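Side-chain contacts in D-alanyl transferase DltD (Enterococcus faecium TX0133A04, PDB 6PFX), which probably transfers D-alanine onto lipoteichoic acid during cell-wall biogenesis in this Gram-positive bacterium: residues S16-S20 / V21-K25; T160-L163 / Q164-K168; L355-D358 / Q359-P363. One frame throughout, in Å; residues are numbered along the deposited sequence.

Contact 1: residues S16-S20 / V21-K25; sequences SSSMS and VNVLK
S20 meets V23 through both of its oxygens. The side chain caps the helix 21-24: V23 N donates to S20 OG over 3.3 Å at 153°, and a weak bond runs from the same V23 N to S20 O. The carbonyl turns its main grip on L24, whose N lies nearly in line with the C=O bond, 3.0 Å from S20 O. Serine suits this N-cap because its short hydroxyl can fold back to an amide of the first turn, which lacks a regular carbonyl partner one turn back; a chi1 of 148°, well off a staggered value, carries OG there. Alongside, V23 CG2 lies 3.8 Å from S20 OG, and L24 CG rests 3.4 Å from S20 O.

One step back, S18 OG accepts from S20 N at 3.1 Å, an ST turn, while bonding also to A15 O of the preceding helix. Between the two serines M19 leaves helical geometry with positive phi, and its side chain packs on L71 and S49, near but not touching a possible Ser-His-Asp triad. V23 reaches F70 of strand 68-71, and L24 reaches Y120. Two serine hydroxyls thus supply acceptors to S20 N and V23 N where the helix is interrupted.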
ATOM      1  N   SER A  16      15.245  -4.152  -2.122  1.00 15.92           N
ATOM      2  CA  SER A  16      14.212  -3.370  -2.794  1.00 15.63           C
ATOM      3  C   SER A  16      13.074  -4.235  -3.319  1.00 18.47           C
ATOM      4  O   SER A  16      11.986  -3.713  -3.570  1.00 17.82           O
ATOM      5  CB  SER A  16      14.805  -2.542  -3.947  1.00 17.18           C
ATOM      6  OG  SER A  16      15.180  -3.345  -5.054  1.00 19.26           O
ATOM      7  N   SER A  17      13.296  -5.539  -3.480  1.00 16.91           N
ATOM      8  CA  SER A  17      12.262  -6.443  -3.960  1.00 15.08           C
ATOM      9  C   SER A  17      11.944  -7.555  -2.975  1.00 20.20           C
ATOM     10  O   SER A  17      11.120  -8.422  -3.290  1.00 23.12           O
ATOM     11  CB  SER A  17      12.674  -7.052  -5.306  1.00 20.42           C
ATOM     12  OG  SER A  17      13.859  -7.821  -5.176  1.00 27.02           O
ATOM     13  N   SER A  18      12.539  -7.538  -1.780  1.00 18.37           N
ATOM     14  CA  SER A  18      12.380  -8.650  -0.853  1.00 22.94           C
ATOM     15  C   SER A  18      11.037  -8.637  -0.132  1.00 19.50           C
ATOM     16  O   SER A  18      10.523  -9.704   0.223  1.00 21.31           O
ATOM     17  CB  SER A  18      13.475  -8.598   0.213  1.00 22.28           C
ATOM     18  OG  SER A  18      13.316  -7.449   1.037  1.00 22.10           O
ATOM     19  N   MET A  19      10.476  -7.452   0.121  1.00 20.81           N
ATOM     20  CA  MET A  19       9.308  -7.315   0.996  1.00 21.59           C
ATOM     21  C   MET A  19       9.568  -7.957   2.361  1.00 21.21           C
ATOM     22  O   MET A  19       8.648  -8.375   3.063  1.00 21.75           O
ATOM     23  CB  MET A  19       8.041  -7.841   0.309  1.00 20.61           C
ATOM     24  CG  MET A  19       7.658  -7.024  -0.936  1.00 19.88           C
ATOM     25  SD  MET A  19       6.457  -7.760  -2.057  1.00 25.81           S
ATOM     26  CE  MET A  19       5.108  -8.148  -0.942  1.00 27.63           C
ATOM     27  N   SER A  20      10.838  -8.012   2.759  1.00 22.17           N
ATOM     28  CA  SER A  20      11.202  -8.620   4.032  1.00 25.50           C
ATOM     29  C   SER A  20      10.609  -7.828   5.188  1.00 22.21           C
ATOM     30  O   SER A  20      10.755  -6.606   5.259  1.00 21.97           O
ATOM     31  CB  SER A  20      12.726  -8.649   4.161  1.00 27.09           C
ATOM     32  OG  SER A  20      13.127  -8.506   5.514  1.00 29.77           O
ATOM     33  N   VAL A  21       9.950  -8.534   6.110  1.00 22.64           N
ATOM     34  CA  VAL A  21       9.342  -7.867   7.257  1.00 25.43           C
ATOM     35  C   VAL A  21      10.370  -7.070   8.052  1.00 25.90           C
ATOM     36  O   VAL A  21      10.058  -5.993   8.575  1.00 23.98           O
ATOM     37  CB  VAL A  21       8.582  -8.893   8.121  1.00 22.90           C
ATOM     38  CG1 VAL A  21       8.027  -8.231   9.350  1.00 29.66           C
ATOM     39  CG2 VAL A  21       7.471  -9.530   7.313  1.00 32.94           C
ATOM     40  N   ASN A  22      11.614  -7.557   8.129  1.00 20.67           N
ATOM     41  CA  ASN A  22      12.652  -6.830   8.853  1.00 22.97           C
ATOM     42  C   ASN A  22      13.042  -5.533   8.149  1.00 21.02           C
ATOM     43  O   ASN A  22      13.449  -4.572   8.811  1.00 25.07           O
ATOM     44  CB  ASN A  22      13.897  -7.702   9.024  1.00 30.21           C
ATOM     45  CG  ASN A  22      13.707  -8.801  10.045  1.00 37.74           C
ATOM     46  OD1 ASN A  22      13.000  -8.631  11.038  1.00 36.83           O
ATOM     47  ND2 ASN A  22      14.339  -9.944   9.803  1.00 45.53           N
ATOM     48  N   VAL A  23      12.947  -5.491   6.817  1.00 21.39           N
ATOM     49  CA  VAL A  23      13.191  -4.250   6.085  1.00 19.87           C
ATOM     50  C   VAL A  23      12.029  -3.286   6.284  1.00 18.20           C
ATOM     51  O   VAL A  23      12.222  -2.101   6.584  1.00 17.80           O
ATOM     52  CB  VAL A  23      13.420  -4.555   4.592  1.00 19.21           C
ATOM     53  CG1 VAL A  23      13.402  -3.276   3.764  1.00 21.43           C
ATOM     54  CG2 VAL A  23      14.736  -5.289   4.393  1.00 20.79           C
ATOM     55  N   LEU A  24      10.800  -3.795   6.156  1.00 19.41           N
ATOM     56  CA  LEU A  24       9.619  -2.946   6.257  1.00 17.14           C
ATOM     57  C   LEU A  24       9.448  -2.366   7.658  1.00 17.57           C
ATOM     58  O   LEU A  24       8.943  -1.245   7.800  1.00 17.83           O
ATOM     59  CB  LEU A  24       8.373  -3.732   5.847  1.00 18.47           C
ATOM     60  CG  LEU A  24       8.352  -4.359   4.451  1.00 27.03           C
ATOM     61  CD1 LEU A  24       6.938  -4.845   4.146  1.00 23.07           C
ATOM     62  CD2 LEU A  24       8.840  -3.416   3.376  1.00 28.35           C
ATOM     63  N   LYS A  25       9.853  -3.102   8.699  1.00 17.21           N
ATOM     64  CA  LYS A  25       9.783  -2.624  10.074  1.00 17.12           C
ATOM     65  C   LYS A  25      11.013  -1.834  10.500  1.00 21.05           C
ATOM     66  O   LYS A  25      11.011  -1.249  11.590  1.00 21.20           O
ATOM     67  CB  LYS A  25       9.661  -3.807  11.046  1.00 19.55           C
ATOM     68  CG  LYS A  25       8.356  -4.551  10.965  1.00 19.62           C
ATOM     69  CD  LYS A  25       8.147  -5.543  12.114  1.00 26.89           C
ATOM     70  CE  LYS A  25       9.307  -6.519  12.260  1.00 37.05           C
ATOM     71  NZ  LYS A  25       9.050  -7.537  13.326  1.00 40.20           N
TER

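Contact 2: residues T160-L163 / Q164-K168; sequences TAIL and QTIKK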
ATOM      1  N   THR A 160       2.354   3.453  26.660  1.00 19.70           N
ATOM      2  CA  THR A 160       0.924   3.710  26.785  1.00 22.34           C
ATOM      3  C   THR A 160       0.655   5.053  27.456  1.00 17.88           C
ATOM      4  O   THR A 160      -0.235   5.802  27.030  1.00 20.04           O
ATOM      5  CB  THR A 160       0.272   2.559  27.556  1.00 23.85           C
ATOM      6  OG1 THR A 160       0.296   1.366  26.757  1.00 23.52           O
ATOM      7  CG2 THR A 160      -1.149   2.904  27.908  1.00 26.26           C
ATOM      8  N   ALA A 161       1.395   5.376  28.517  1.00 20.10           N
ATOM      9  CA  ALA A 161       1.167   6.646  29.196  1.00 22.79           C
ATOM     10  C   ALA A 161       1.529   7.816  28.292  1.00 18.89           C
ATOM     11  O   ALA A 161       0.862   8.857  28.309  1.00 19.09           O
ATOM     12  CB  ALA A 161       1.968   6.698  30.494  1.00 20.13           C
ATOM     13  N   ILE A 162       2.580   7.658  27.491  1.00 16.45           N
ATOM     14  CA  ILE A 162       2.938   8.695  26.531  1.00 17.46           C
ATOM     15  C   ILE A 162       1.830   8.862  25.498  1.00 20.22           C
ATOM     16  O   ILE A 162       1.434   9.986  25.169  1.00 17.31           O
ATOM     17  CB  ILE A 162       4.313   8.389  25.908  1.00 16.89           C
ATOM     18  CG1 ILE A 162       5.423   8.658  26.934  1.00 15.36           C
ATOM     19  CG2 ILE A 162       4.493   9.195  24.641  1.00 16.88           C
ATOM     20  CD1 ILE A 162       6.721   7.972  26.595  1.00 19.27           C
ATOM     21  N   LEU A 163       1.279   7.751  25.005  1.00 17.35           N
ATOM     22  CA  LEU A 163       0.215   7.865  24.017  1.00 18.38           C
ATOM     23  C   LEU A 163      -1.028   8.515  24.613  1.00 18.21           C
ATOM     24  O   LEU A 163      -1.729   9.263  23.925  1.00 19.23           O
ATOM     25  CB  LEU A 163      -0.146   6.500  23.444  1.00 18.35           C
ATOM     26  CG  LEU A 163       0.927   5.803  22.621  1.00 17.32           C
ATOM     27  CD1 LEU A 163       0.438   4.420  22.191  1.00 16.07           C
ATOM     28  CD2 LEU A 163       1.349   6.637  21.411  1.00 17.91           C
ATOM     29  N   GLN A 164      -1.336   8.232  25.884  1.00 19.50           N
ATOM     30  CA  GLN A 164      -2.458   8.910  26.533  1.00 21.31           C
ATOM     31  C   GLN A 164      -2.254  10.428  26.584  1.00 21.89           C
ATOM     32  O   GLN A 164      -3.206  11.199  26.415  1.00 22.67           O
ATOM     33  CB  GLN A 164      -2.675   8.343  27.937  1.00 20.97           C
ATOM     34  CG  GLN A 164      -3.181   6.899  27.976  1.00 24.08           C
ATOM     35  CD  GLN A 164      -4.616   6.754  27.501  1.00 34.78           C
ATOM     36  OE1 GLN A 164      -5.248   7.723  27.072  1.00 34.85           O
ATOM     37  NE2 GLN A 164      -5.139   5.534  27.571  1.00 31.66           N
ATOM     38  N   THR A 165      -1.022  10.878  26.827  1.00 18.45           N
ATOM     39  CA  THR A 165      -0.726  12.310  26.810  1.00 20.72           C
ATOM     40  C   THR A 165      -1.008  12.916  25.440  1.00 18.77           C
ATOM     41  O   THR A 165      -1.644  13.972  25.332  1.00 19.11           O
ATOM     42  CB  THR A 165       0.739  12.503  27.209  1.00 23.68           C
ATOM     43  OG1 THR A 165       0.934  12.021  28.548  1.00 23.40           O
ATOM     44  CG2 THR A 165       1.149  13.953  27.137  1.00 22.52           C
ATOM     45  N   ILE A 166      -0.539  12.254  24.379  1.00 17.83           N
ATOM     46  CA  ILE A 166      -0.747  12.740  23.018  1.00 17.92           C
ATOM     47  C   ILE A 166      -2.223  12.720  22.650  1.00 18.90           C
ATOM     48  O   ILE A 166      -2.731  13.643  22.002  1.00 18.91           O
ATOM     49  CB  ILE A 166       0.105  11.914  22.029  1.00 16.43           C
ATOM     50  CG1 ILE A 166       1.582  12.143  22.335  1.00 17.70           C
ATOM     51  CG2 ILE A 166      -0.297  12.264  20.610  1.00 17.15           C
ATOM     52  CD1 ILE A 166       2.523  11.176  21.642  1.00 17.00           C
ATOM     53  N   LYS A 167      -2.932  11.663  23.043  1.00 18.25           N
ATOM     54  CA  LYS A 167      -4.360  11.584  22.755  1.00 19.75           C
ATOM     55  C   LYS A 167      -5.102  12.794  23.306  1.00 24.04           C
ATOM     56  O   LYS A 167      -6.036  13.302  22.673  1.00 27.25           O
ATOM     57  CB  LYS A 167      -4.926  10.293  23.341  1.00 20.96           C
ATOM     58  CG  LYS A 167      -6.430  10.159  23.219  1.00 28.37           C
ATOM     59  CD  LYS A 167      -6.864   8.769  23.630  1.00 27.17           C
ATOM     60  CE  LYS A 167      -8.378   8.661  23.673  1.00 38.18           C
ATOM     61  NZ  LYS A 167      -8.826   7.252  23.837  1.00 44.49           N
ATOM     62  N   LYS A 168      -4.701  13.269  24.488  1.00 23.60           N
ATOM     63  CA  LYS A 168      -5.292  14.450  25.098  1.00 22.54           C
ATOM     64  C   LYS A 168      -4.822  15.753  24.462  1.00 25.77           C
ATOM     65  O   LYS A 168      -5.241  16.824  24.914  1.00 29.80           O
ATOM     66  CB  LYS A 168      -4.942  14.506  26.589  1.00 23.64           C
ATOM     67  CG  LYS A 168      -5.638  13.487  27.458  1.00 35.98           C
ATOM     68  CD  LYS A 168      -5.323  13.730  28.944  1.00 45.35           C
ATOM     69  CE  LYS A 168      -5.922  15.047  29.459  1.00 52.77           C
ATOM     70  NZ  LYS A 168      -5.725  15.249  30.930  1.00 64.03           N
TER
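In I162 and I166 the first torsions are nearly the same, chi1 -73° and -64°, which sets each CG1 beside its own backbone N and each CG2 anti to it. One turn apart, the two side chains therefore meet unlike branch to unlike branch: the CG2 methyl of I162 touches the CD1 end of I166 at 4.1 Å, the chains lying at a slant to each other. CG1 of I166 also passes 3.6 Å from I162 O, the oxygen that receives I166 N. T165 has chi1 -62°, a setting that keeps OG1 beside its own N and within 3.2 Å of A161 O. That hydroxyl may donate to A161 O, but where its proton points is not settled.

These residues form the last turns of helix 157-167, an amphipathic helix in the helical part of this SGNH-like protein, with the contact's centre about 27 Å from the centre of the chain. I162 and I166 both press on L130 and P172, while L163 packs on W129 and L147, so branched aliphatic residues fill the face turned to helices 123-132 and 138-147. The opposing character appears in Q164: bent at chi2, it lays CG 3.3 Å from T160 O and sends its amide away from the earlier turn. T160, by contrast, bonds its hydroxyl to N156 O in the turn before. Regular backbone bonds run beneath, with Q164 N 2.9 Å from T160 O and K167 N 2.8 Å from L163 O. K167 leaves the contact fully extended, its aliphatic stem suited to a partly exposed flank beside R145.

Contact 3: residues L355-D358 / Q359-P363; sequences LAAD and QQIRP
A357 O is gripped by two backbone donors. I361 N comes in the carbonyl plane at 2.8 Å, whereas Q360 N, 2.9 Å from A357 O, stands above that plane. This sharing belongs to a kink in helix 351-365: Q360 N bonds three residues back rather than to A356 O four back, and P363, an imino residue, has no N-H to give. On the buried flank, A357 CB meets I361 CD1 at 4.0 Å; the small alanine makes room for the isoleucine, and both pack on I292 of strand 288-293.

Q359 bends back to the preceding turn. With chi1 -52° and chi2 -45° its amide curls over the helix, and NE2 gives L355 O a nearly straight bond of 3.0 Å, the acceptor lying almost in the amide plane; the other main partner of NE2 is Y217 OH. A water bridges A356 O, to which it donates, and Q360 NE2. D358 OD1 lies 3.9 Å from R362 CB and forms a salt bridge with R65. Since R362 NE is only 4.8 Å from D358 OD2, two arginines probably favour the ionised carboxylate. The amide of Q359 supplements the weak backbone bond to L355 O, and the water probably makes up for the bond A356 O lacks from Q360 N.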
ATOM      1  N   LEU A 355       0.121  -4.326 -16.536  1.00 10.42           N
ATOM      2  CA  LEU A 355       0.438  -3.635 -17.778  1.00 10.06           C
ATOM      3  C   LEU A 355      -0.356  -2.341 -17.894  1.00  9.58           C
ATOM      4  O   LEU A 355       0.199  -1.306 -18.286  1.00 10.28           O
ATOM      5  CB  LEU A 355       0.188  -4.532 -18.981  1.00 10.57           C
ATOM      6  CG  LEU A 355       0.437  -3.879 -20.337  1.00 11.94           C
ATOM      7  CD1 LEU A 355       1.904  -3.518 -20.485  1.00 12.02           C
ATOM      8  CD2 LEU A 355      -0.013  -4.760 -21.498  1.00 13.25           C
ATOM      9  N   ALA A 356      -1.641  -2.365 -17.510  1.00 10.30           N
ATOM     10  CA  ALA A 356      -2.442  -1.146 -17.566  1.00 10.47           C
ATOM     11  C   ALA A 356      -1.878  -0.100 -16.622  1.00 12.44           C
ATOM     12  O   ALA A 356      -1.848   1.096 -16.936  1.00 12.61           O
ATOM     13  CB  ALA A 356      -3.892  -1.436 -17.173  1.00 11.76           C
ATOM     14  N   ALA A 357      -1.450  -0.536 -15.441  1.00 10.96           N
ATOM     15  CA  ALA A 357      -0.861   0.382 -14.482  1.00  9.62           C
ATOM     16  C   ALA A 357       0.376   1.039 -15.068  1.00 11.12           C
ATOM     17  O   ALA A 357       0.615   2.234 -14.850  1.00 10.82           O
ATOM     18  CB  ALA A 357      -0.562  -0.370 -13.185  1.00  9.00           C
ATOM     19  N   ASP A 358       1.161   0.277 -15.837  1.00 10.82           N
ATOM     20  CA  ASP A 358       2.375   0.830 -16.407  1.00  7.94           C
ATOM     21  C   ASP A 358       2.086   2.015 -17.317  1.00 10.36           C
ATOM     22  O   ASP A 358       2.955   2.874 -17.495  1.00 10.96           O
ATOM     23  CB  ASP A 358       3.174  -0.221 -17.174  1.00 11.47           C
ATOM     24  CG  ASP A 358       4.571   0.274 -17.517  1.00 10.97           C
ATOM     25  OD1 ASP A 358       5.269   0.697 -16.573  1.00 12.75           O
ATOM     26  OD2 ASP A 358       4.954   0.295 -18.714  1.00 14.10           O
ATOM     27  N   GLN A 359       0.905   2.054 -17.943  1.00  9.89           N
ATOM     28  CA  GLN A 359       0.572   3.165 -18.829  1.00 12.08           C
ATOM     29  C   GLN A 359       0.458   4.480 -18.075  1.00 13.76           C
ATOM     30  O   GLN A 359       0.511   5.552 -18.691  1.00 13.10           O
ATOM     31  CB  GLN A 359      -0.714   2.872 -19.591  1.00 13.76           C
ATOM     32  CG  GLN A 359      -0.706   1.518 -20.312  1.00 12.79           C
ATOM     33  CD  GLN A 359       0.572   1.221 -21.076  1.00 12.16           C
ATOM     34  OE1 GLN A 359       0.964   1.970 -21.968  1.00 17.74           O
ATOM     35  NE2 GLN A 359       1.249   0.131 -20.710  1.00 12.13           N
ATOM     36  N   GLN A 360       0.247   4.427 -16.770  1.00 11.63           N
ATOM     37  CA  GLN A 360       0.252   5.630 -15.957  1.00 13.60           C
ATOM     38  C   GLN A 360       1.503   5.741 -15.106  1.00 10.83           C
ATOM     39  O   GLN A 360       1.971   6.857 -14.883  1.00 12.30           O
ATOM     40  CB  GLN A 360      -1.033   5.714 -15.125  1.00 13.05           C
ATOM     41  CG  GLN A 360      -2.263   5.808 -16.066  1.00 15.33           C
ATOM     42  CD  GLN A 360      -3.580   5.957 -15.347  1.00 22.16           C
ATOM     43  OE1 GLN A 360      -3.752   6.840 -14.498  1.00 25.99           O
ATOM     44  NE2 GLN A 360      -4.536   5.096 -15.693  1.00 26.96           N
ATOM     45  N   ILE A 361       2.090   4.619 -14.677  1.00 11.42           N
ATOM     46  CA  ILE A 361       3.329   4.682 -13.904  1.00 11.56           C
ATOM     47  C   ILE A 361       4.460   5.246 -14.751  1.00 11.59           C
ATOM     48  O   ILE A 361       5.219   6.115 -14.303  1.00 11.37           O
ATOM     49  CB  ILE A 361       3.715   3.291 -13.359  1.00 10.28           C
ATOM     50  CG1 ILE A 361       2.747   2.834 -12.268  1.00 13.16           C
ATOM     51  CG2 ILE A 361       5.193   3.279 -12.905  1.00 13.40           C
ATOM     52  CD1 ILE A 361       2.828   1.315 -12.003  1.00 13.55           C
ATOM     53  N   ARG A 362       4.615   4.729 -15.974  1.00 10.25           N
ATOM     54  CA  ARG A 362       5.750   5.093 -16.813  1.00 11.67           C
ATOM     55  C   ARG A 362       5.791   6.582 -17.120  1.00 10.12           C
ATOM     56  O   ARG A 362       6.824   7.216 -16.835  1.00 12.82           O
ATOM     57  CB  ARG A 362       5.754   4.245 -18.099  1.00 13.28           C
ATOM     58  CG  ARG A 362       7.005   4.417 -18.981  1.00 17.14           C
ATOM     59  CD  ARG A 362       6.794   3.848 -20.388  1.00 20.36           C
ATOM     60  NE  ARG A 362       5.642   4.471 -21.033  1.00 23.38           N
ATOM     61  CZ  ARG A 362       5.606   5.728 -21.470  1.00 31.67           C
ATOM     62  NH1 ARG A 362       6.668   6.518 -21.343  1.00 34.39           N
ATOM     63  NH2 ARG A 362       4.503   6.194 -22.038  1.00 34.47           N
ATOM     64  N   PRO A 363       4.749   7.216 -17.659  1.00  9.53           N
ATOM     65  CA  PRO A 363       4.879   8.653 -17.949  1.00 12.29           C
ATOM     66  C   PRO A 363       5.047   9.519 -16.702  1.00 12.81           C
ATOM     67  O   PRO A 363       5.693  10.574 -16.772  1.00 13.57           O
ATOM     68  CB  PRO A 363       3.601   8.976 -18.724  1.00 13.07           C
ATOM     69  CG  PRO A 363       2.616   7.939 -18.254  1.00 13.50           C
ATOM     70  CD  PRO A 363       3.429   6.689 -18.058  1.00 12.60           C
TER
HETATM   71  O   HOH W   1      -3.824   2.871 -17.822  1.00 21.63           O

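From the N terminus, contact 1 comes first, at the break between helices 9-18 and 21-24, where it lies against strand 68-71, an outermost strand of the parallel sheet. Contact 2 follows far along the chain, at the end of helix 157-167 among the helices 123-132 and 138-147. Contact 3 comes last, in helix 351-365, which packs on strand 288-293. Each is local and closes only a turn or two, and the three run in series without nesting or crossing. They do not touch: the nearest atoms of contacts 1 and 3 are about 13 Å apart, while the centres of contacts 2 and 3 are about 43 Å apart, on opposite sides of the chain's centre.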